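Predicted metal-dependent hydrolase of the TIM-barrel fold (Lactobacillus casei, PDB 2QPX) binds zinc and is probably a hydrolase of the amidohydrolase family, though its substrate and reaction are not established. Local coordinates at residues A[80-83]-A[84-88]; A[110-113]-A[114-117]; A[142-145]-A[146-150]. All coordinates share one frame; numbering follows the deposited sequence. Where two conformers were deposited one is given.

Interaction 1: A[80-83]-A[84-88]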
# COMPACT_ATOMS: atom_id res chain seq x y z
N PRO A 80 27.53 36.57 6.26
CA PRO A 80 26.89 36.87 7.55
C PRO A 80 25.37 36.70 7.52
O PRO A 80 24.78 36.12 8.44
CB PRO A 80 27.28 38.35 7.84
CG PRO A 80 28.29 38.67 6.89
CD PRO A 80 28.28 37.73 5.74
N GLY A 81 24.75 37.19 6.45
CA GLY A 81 23.29 37.03 6.28
C GLY A 81 22.90 35.56 6.21
O GLY A 81 21.94 35.15 6.84
N TYR A 82 23.66 34.79 5.46
CA TYR A 82 23.33 33.36 5.30
C TYR A 82 23.45 32.62 6.63
O TYR A 82 22.60 31.77 6.94
CB TYR A 82 24.21 32.75 4.23
CG TYR A 82 23.76 31.39 3.68
CD1 TYR A 82 22.44 31.17 3.29
CD2 TYR A 82 24.67 30.38 3.44
CE1 TYR A 82 22.06 29.97 2.73
CE2 TYR A 82 24.30 29.16 2.90
CZ TYR A 82 23.00 28.98 2.50
OH TYR A 82 22.61 27.76 1.92
N ALA A 83 24.47 32.92 7.43
CA ALA A 83 24.58 32.33 8.75
C ALA A 83 23.38 32.74 9.62
O ALA A 83 22.79 31.92 10.31
CB ALA A 83 25.94 32.69 9.42
N THR A 84 23.04 34.03 9.61
CA THR A 84 21.88 34.50 10.36
C THR A 84 20.60 33.74 9.97
O THR A 84 19.86 33.28 10.83
CB THR A 84 21.64 36.03 10.12
OG1 THR A 84 22.77 36.75 10.62
CG2 THR A 84 20.37 36.52 10.79
N TYR A 85 20.43 33.60 8.68
CA TYR A 85 19.24 32.94 8.11
C TYR A 85 19.17 31.45 8.50
O TYR A 85 18.14 30.96 8.98
CB TYR A 85 19.26 33.09 6.60
CG TYR A 85 18.02 32.58 5.90
CD1 TYR A 85 16.76 33.13 6.18
CD2 TYR A 85 18.09 31.55 4.98
CE1 TYR A 85 15.63 32.67 5.55
CE2 TYR A 85 16.94 31.08 4.33
CZ TYR A 85 15.71 31.65 4.63
OH TYR A 85 14.56 31.18 4.02
N ASN A 86 20.28 30.75 8.32
CA ASN A 86 20.38 29.36 8.79
C ASN A 86 20.12 29.25 10.30
O ASN A 86 19.35 28.40 10.75
CB ASN A 86 21.72 28.73 8.39
CG ASN A 86 21.71 28.24 6.96
OD1 ASN A 86 21.30 27.11 6.68
ND2 ASN A 86 22.12 29.10 6.02
N HIS A 87 20.74 30.12 11.10
CA HIS A 87 20.52 30.10 12.53
C HIS A 87 19.03 30.27 12.87
O HIS A 87 18.53 29.65 13.79
CB HIS A 87 21.37 31.17 13.24
CG HIS A 87 22.77 30.75 13.56
ND1 HIS A 87 23.66 30.35 12.59
CD2 HIS A 87 23.45 30.75 14.73
CE1 HIS A 87 24.83 30.07 13.16
NE2 HIS A 87 24.72 30.30 14.46
N ARG A 88 18.34 31.13 12.14
CA ARG A 88 16.91 31.37 12.42
C ARG A 88 16.07 30.11 12.23
O ARG A 88 15.26 29.77 13.08
CB ARG A 88 16.34 32.43 11.48
CG ARG A 88 16.73 33.83 11.76
CD ARG A 88 16.04 34.77 10.77
NE ARG A 88 16.41 36.13 11.07
CZ ARG A 88 15.96 37.17 10.40
NH1 ARG A 88 15.10 37.04 9.41
NH2 ARG A 88 16.37 38.38 10.78
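Four successive backbone bonds, running from Thr84, Tyr85, Asn86 and His87 back to the carbonyls of Pro80, Gly81, Tyr82 and Ala83, mark 80-88 as continuous alpha-helix. On this regular frame the Tyr82-Asn86 pair illustrates how an i, i+4 spacing lets one side chain meet both the backbone and the ring a turn earlier. Asn86 ND2 donates to Tyr82 O over 2.9 Å, with that oxygen close to the amide plane, while Asn86 N reaches Tyr82 O over 2.9 Å from the other face of the carbonyl, so one oxygen takes two donors from a single residue. The same ND2 lies 3.3 Å above the plane of the Tyr82 ring, over its centre. Ring and amide planes stand 88° apart, and it is the nitrogen end of the amide that meets the face. The ring is brought there by a chi1 of -165°, which sets CG opposite the backbone N and lets the ring run beside the next turn. With an alanine in place of this tyrosine, Asn86 ND2 would probably lose the ring face it lies over, and Ile23 O the phenol hydroxyl that bonds to it. On another side of the helix, the one N-H of His87 ND1 is shared, weakly, between Ala83 O, 2.9 Å from ND1 at a bent 126°, and Leu119 O. Helix 79-92 is packed between several elements: Tyr82, Ala83 and Asn86 rest on Leu119 of helix 113-120, while Tyr85 lies against Ala63 and Phe66 of helix 54-66 and bonds through its hydroxyl to Glu324 of helix 323-342.

Interaction 2: A[110-113]-A[114-117]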
# COMPACT_ATOMS: atom_id res chain seq x y z
N ILE A 110 28.92 23.53 0.22
CA ILE A 110 29.75 23.75 1.39
C ILE A 110 30.17 22.37 1.93
O ILE A 110 29.34 21.65 2.49
CB ILE A 110 29.04 24.60 2.48
CG1 ILE A 110 28.64 25.98 1.91
CG2 ILE A 110 29.89 24.74 3.73
CD1 ILE A 110 27.68 26.72 2.79
N LEU A 111 31.40 21.96 1.64
CA LEU A 111 31.89 20.61 1.98
C LEU A 111 32.51 20.53 3.38
O LEU A 111 32.55 19.46 4.01
CB LEU A 111 32.93 20.14 0.95
CG LEU A 111 32.40 19.99 -0.47
CD1 LEU A 111 33.55 19.69 -1.42
CD2 LEU A 111 31.31 18.89 -0.49
N ASP A 112 32.99 21.64 3.90
CA ASP A 112 33.68 21.60 5.15
C ASP A 112 32.68 21.51 6.30
O ASP A 112 31.76 22.32 6.41
CB ASP A 112 34.59 22.82 5.25
CG ASP A 112 35.45 22.83 6.49
OD1 ASP A 112 34.96 23.04 7.60
OD2 ASP A 112 36.67 22.59 6.35
N LEU A 113 32.83 20.50 7.15
CA LEU A 113 31.88 20.28 8.23
C LEU A 113 31.98 21.31 9.33
O LEU A 113 30.98 21.64 9.95
CB LEU A 113 32.05 18.89 8.81
CG LEU A 113 31.85 17.76 7.80
CD1 LEU A 113 32.04 16.47 8.56
CD2 LEU A 113 30.47 17.88 7.15
N ASP A 114 33.20 21.83 9.59
CA ASP A 114 33.37 22.89 10.56
C ASP A 114 32.68 24.17 10.05
O ASP A 114 32.03 24.87 10.83
CB ASP A 114 34.86 23.16 10.82
CG ASP A 114 35.52 22.02 11.54
OD1 ASP A 114 35.02 21.58 12.59
OD2 ASP A 114 36.54 21.56 11.03
N GLN A 115 32.83 24.49 8.78
CA GLN A 115 32.12 25.62 8.19
C GLN A 115 30.62 25.44 8.24
O GLN A 115 29.88 26.39 8.49
CB GLN A 115 32.52 25.88 6.75
CG GLN A 115 33.94 26.34 6.54
CD GLN A 115 34.27 26.50 5.06
OE1 GLN A 115 33.36 26.58 4.17
NE2 GLN A 115 35.57 26.56 4.77
N THR A 116 30.15 24.22 7.98
CA THR A 116 28.72 23.94 8.09
C THR A 116 28.26 24.16 9.53
O THR A 116 27.22 24.78 9.75
CB THR A 116 28.39 22.52 7.64
OG1 THR A 116 28.89 22.30 6.31
CG2 THR A 116 26.86 22.28 7.64
N ALA A 117 29.01 23.64 10.50
CA ALA A 117 28.64 23.80 11.91
C ALA A 117 28.56 25.31 12.29
O ALA A 117 27.63 25.73 13.02
CB ALA A 117 29.59 23.04 12.83
O HOH W 1 27.15 21.85 4.13
O HOH W 2 33.48 24.32 2.39
O HOH W 3 37.79 22.32 8.82
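Asp112 holds the first turn of helix 113-120 by both its side chain and its backbone. Its OD1 accepts from Gln115 N at 2.8 Å, the amide approaching on the anti side of the carboxylate and 19° out of its plane. Its carbonyl takes two donors from one residue: Thr116 N arrives at 2.9 Å from Asp112 O, and Thr116 OG1, also 2.9 Å from Asp112 O, comes from the opposite face. Holding CG anti to the amide nitrogen (chi1 -175°), Asp112 turns its carboxylate toward the start of the helix. This is the classic N-cap, in which a side-chain acceptor serves an amide of the first turn that has no earlier carbonyl to pair with; the negative charge there probably also interacts favourably with the helix dipole. The helix it begins follows strand 95-101 and leads into strand 124-127, within the TIM-barrel fold, so the cap marks where a loop gives way to a helix of the barrel's alpha/beta order. Water 3 donates to both Asp112 OD2 and Asp114 OD2, and by joining the two carboxylates it probably eases their like charges. Water 2 accepts from Asp112 N and donates to Gln115 OE1, while water 1 donates to Ile110 O and to Thr116 OG1. Beyond these bonds, the Gln115 amide lies stacked on the Asp112 carboxylate, their planes 17° apart, with Gln115 CD 3.7 Å from Asp112 CB. Ile110 adds its CG2 branch, 3.7 Å from Thr116 OG1 and near Gln115 OE1. Further out, Leu113 packs on Val124 and Ala126 of strand 124-127, and on Phe21.

Interaction 3: A[142-145]-A[146-150]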
# COMPACT_ATOMS: atom_id res chain seq x y z
N ASP A 142 44.06 -2.16 -9.89
CA ASP A 142 43.67 -2.85 -11.11
C ASP A 142 43.11 -4.25 -10.90
O ASP A 142 42.65 -4.86 -11.85
CB ASP A 142 44.77 -2.83 -12.19
CG ASP A 142 46.02 -3.58 -11.81
OD1 ASP A 142 46.05 -4.36 -10.84
OD2 ASP A 142 47.03 -3.37 -12.53
N ASN A 143 43.10 -4.74 -9.65
CA ASN A 143 42.57 -6.07 -9.33
C ASN A 143 41.74 -6.07 -8.05
O ASN A 143 41.97 -5.25 -7.15
CB ASN A 143 43.70 -7.10 -9.18
CG ASN A 143 44.67 -6.73 -8.07
OD1 ASN A 143 44.60 -7.26 -6.94
ND2 ASN A 143 45.58 -5.79 -8.38
N PHE A 144 40.80 -6.99 -8.00
CA PHE A 144 39.90 -7.11 -6.85
C PHE A 144 40.62 -7.23 -5.51
O PHE A 144 40.25 -6.58 -4.53
CB PHE A 144 38.95 -8.31 -7.04
CG PHE A 144 38.11 -8.61 -5.83
CD1 PHE A 144 38.56 -9.44 -4.82
CD2 PHE A 144 36.86 -8.05 -5.69
CE1 PHE A 144 37.78 -9.73 -3.73
CE2 PHE A 144 36.07 -8.34 -4.58
CZ PHE A 144 36.54 -9.18 -3.59
N ALA A 145 41.62 -8.09 -5.41
CA ALA A 145 42.21 -8.32 -4.09
C ALA A 145 42.84 -7.06 -3.49
O ALA A 145 42.65 -6.77 -2.30
CB ALA A 145 43.26 -9.45 -4.19
N ALA A 146 43.56 -6.30 -4.30
CA ALA A 146 44.22 -5.07 -3.82
C ALA A 146 43.16 -4.01 -3.54
O ALA A 146 43.27 -3.27 -2.55
CB ALA A 146 45.21 -4.54 -4.84
N TRP A 147 42.15 -3.92 -4.39
CA TRP A 147 41.03 -2.99 -4.16
C TRP A 147 40.31 -3.31 -2.85
O TRP A 147 40.08 -2.44 -2.00
CB TRP A 147 40.04 -3.05 -5.31
CG TRP A 147 38.74 -2.36 -4.96
CD1 TRP A 147 38.51 -1.02 -4.96
CD2 TRP A 147 37.53 -3.00 -4.55
NE1 TRP A 147 37.22 -0.76 -4.55
CE2 TRP A 147 36.59 -1.96 -4.31
CE3 TRP A 147 37.14 -4.33 -4.36
CZ2 TRP A 147 35.32 -2.22 -3.87
CZ3 TRP A 147 35.87 -4.59 -3.94
CH2 TRP A 147 34.96 -3.53 -3.68
N TRP A 148 39.95 -4.59 -2.66
CA TRP A 148 39.23 -5.01 -1.46
C TRP A 148 40.06 -4.75 -0.20
O TRP A 148 39.52 -4.29 0.83
CB TRP A 148 38.84 -6.48 -1.55
CG TRP A 148 38.13 -6.94 -0.32
CD1 TRP A 148 38.58 -7.79 0.63
CD2 TRP A 148 36.84 -6.49 0.13
NE1 TRP A 148 37.66 -7.93 1.63
CE2 TRP A 148 36.59 -7.13 1.36
CE3 TRP A 148 35.89 -5.60 -0.38
CZ2 TRP A 148 35.39 -6.94 2.06
CZ3 TRP A 148 34.72 -5.41 0.31
CH2 TRP A 148 34.49 -6.05 1.53
N GLN A 149 41.35 -5.04 -0.24
CA GLN A 149 42.18 -4.78 0.93
C GLN A 149 42.17 -3.29 1.31
O GLN A 149 41.99 -2.94 2.47
CB GLN A 149 43.62 -5.28 0.71
CG GLN A 149 44.53 -4.97 1.88
CD GLN A 149 45.93 -5.50 1.66
OE1 GLN A 149 46.82 -4.75 1.25
NE2 GLN A 149 46.12 -6.78 1.88
N ALA A 150 42.34 -2.44 0.30
CA ALA A 150 42.41 -1.00 0.54
C ALA A 150 41.06 -0.46 1.05
O ALA A 150 41.00 0.32 2.01
CB ALA A 150 42.84 -0.26 -0.71
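The N-terminal turn of helix 144-156 combines an asparagine N-cap with an aromatic cluster, an instructive case of a helix start that is polar on one side and apolar on another. Asn143 OD1 accepts from Ala146 N at 3.0 Å, the donor standing 45° out of the plane of the side-chain carbonyl. A chi1 of 60° folds the Asn143 side chain back between its own N and carbonyl carbon to make this reach. In the conformer of Asp142 given, the other end of the same amide is held too, Asn143 ND2 donating to Asp142 OD1 at 2.9 Å with the acceptor in the amide plane; Asp142 has a second conformer, so this hold may be partial. Asn143 O meanwhile receives Trp147 N, and the next two carbonyls receive Trp148 N and Gln149 N, which completes the helical pattern. Phe144, Trp147 and Trp148 build the cluster, which lies well away from the zinc site. The Phe144 ring meets Trp147 obliquely, planes at 52°, with CE2 of Phe144 3.8 Å from CZ3 of Trp147. Toward Trp148 its ring is almost parallel to the five-membered ring but slid aside, leaving little overlap. Helices 183-196 and 204-221 pack against the cluster: Phe144 touches Ala187 and Phe190, and Trp148 meets Tyr209 edge-to-face. The indole nitrogen of Trp147 bonds to Ala134 O of helix 130-138. Over one face of the Phe144 ring, offset toward its rim, lies Trp148 CB, a CH-pi contact 4.2 Å from the ring centroid.

From the N terminus the three contacts follow one another in series; none nests in or crosses another, and each closes only a single turn or helix start. Interaction 1 lies within helix 79-92, ahead of strand 95-101. Interaction 2 lies beyond that strand, where the loop turns into helix 113-120, and the two touch: Tyr82 CE2 comes 4.2 Å from Ile110 CD1 in apolar packing, so helix 79-92 packs against the loop that leads into helix 113-120. Interaction 3 comes after strand 124-127 and helix 130-138, at the start of helix 144-156, and stands apart, its centre about 45 Å from that of interaction 1 and about 32 Å from that of interaction 2.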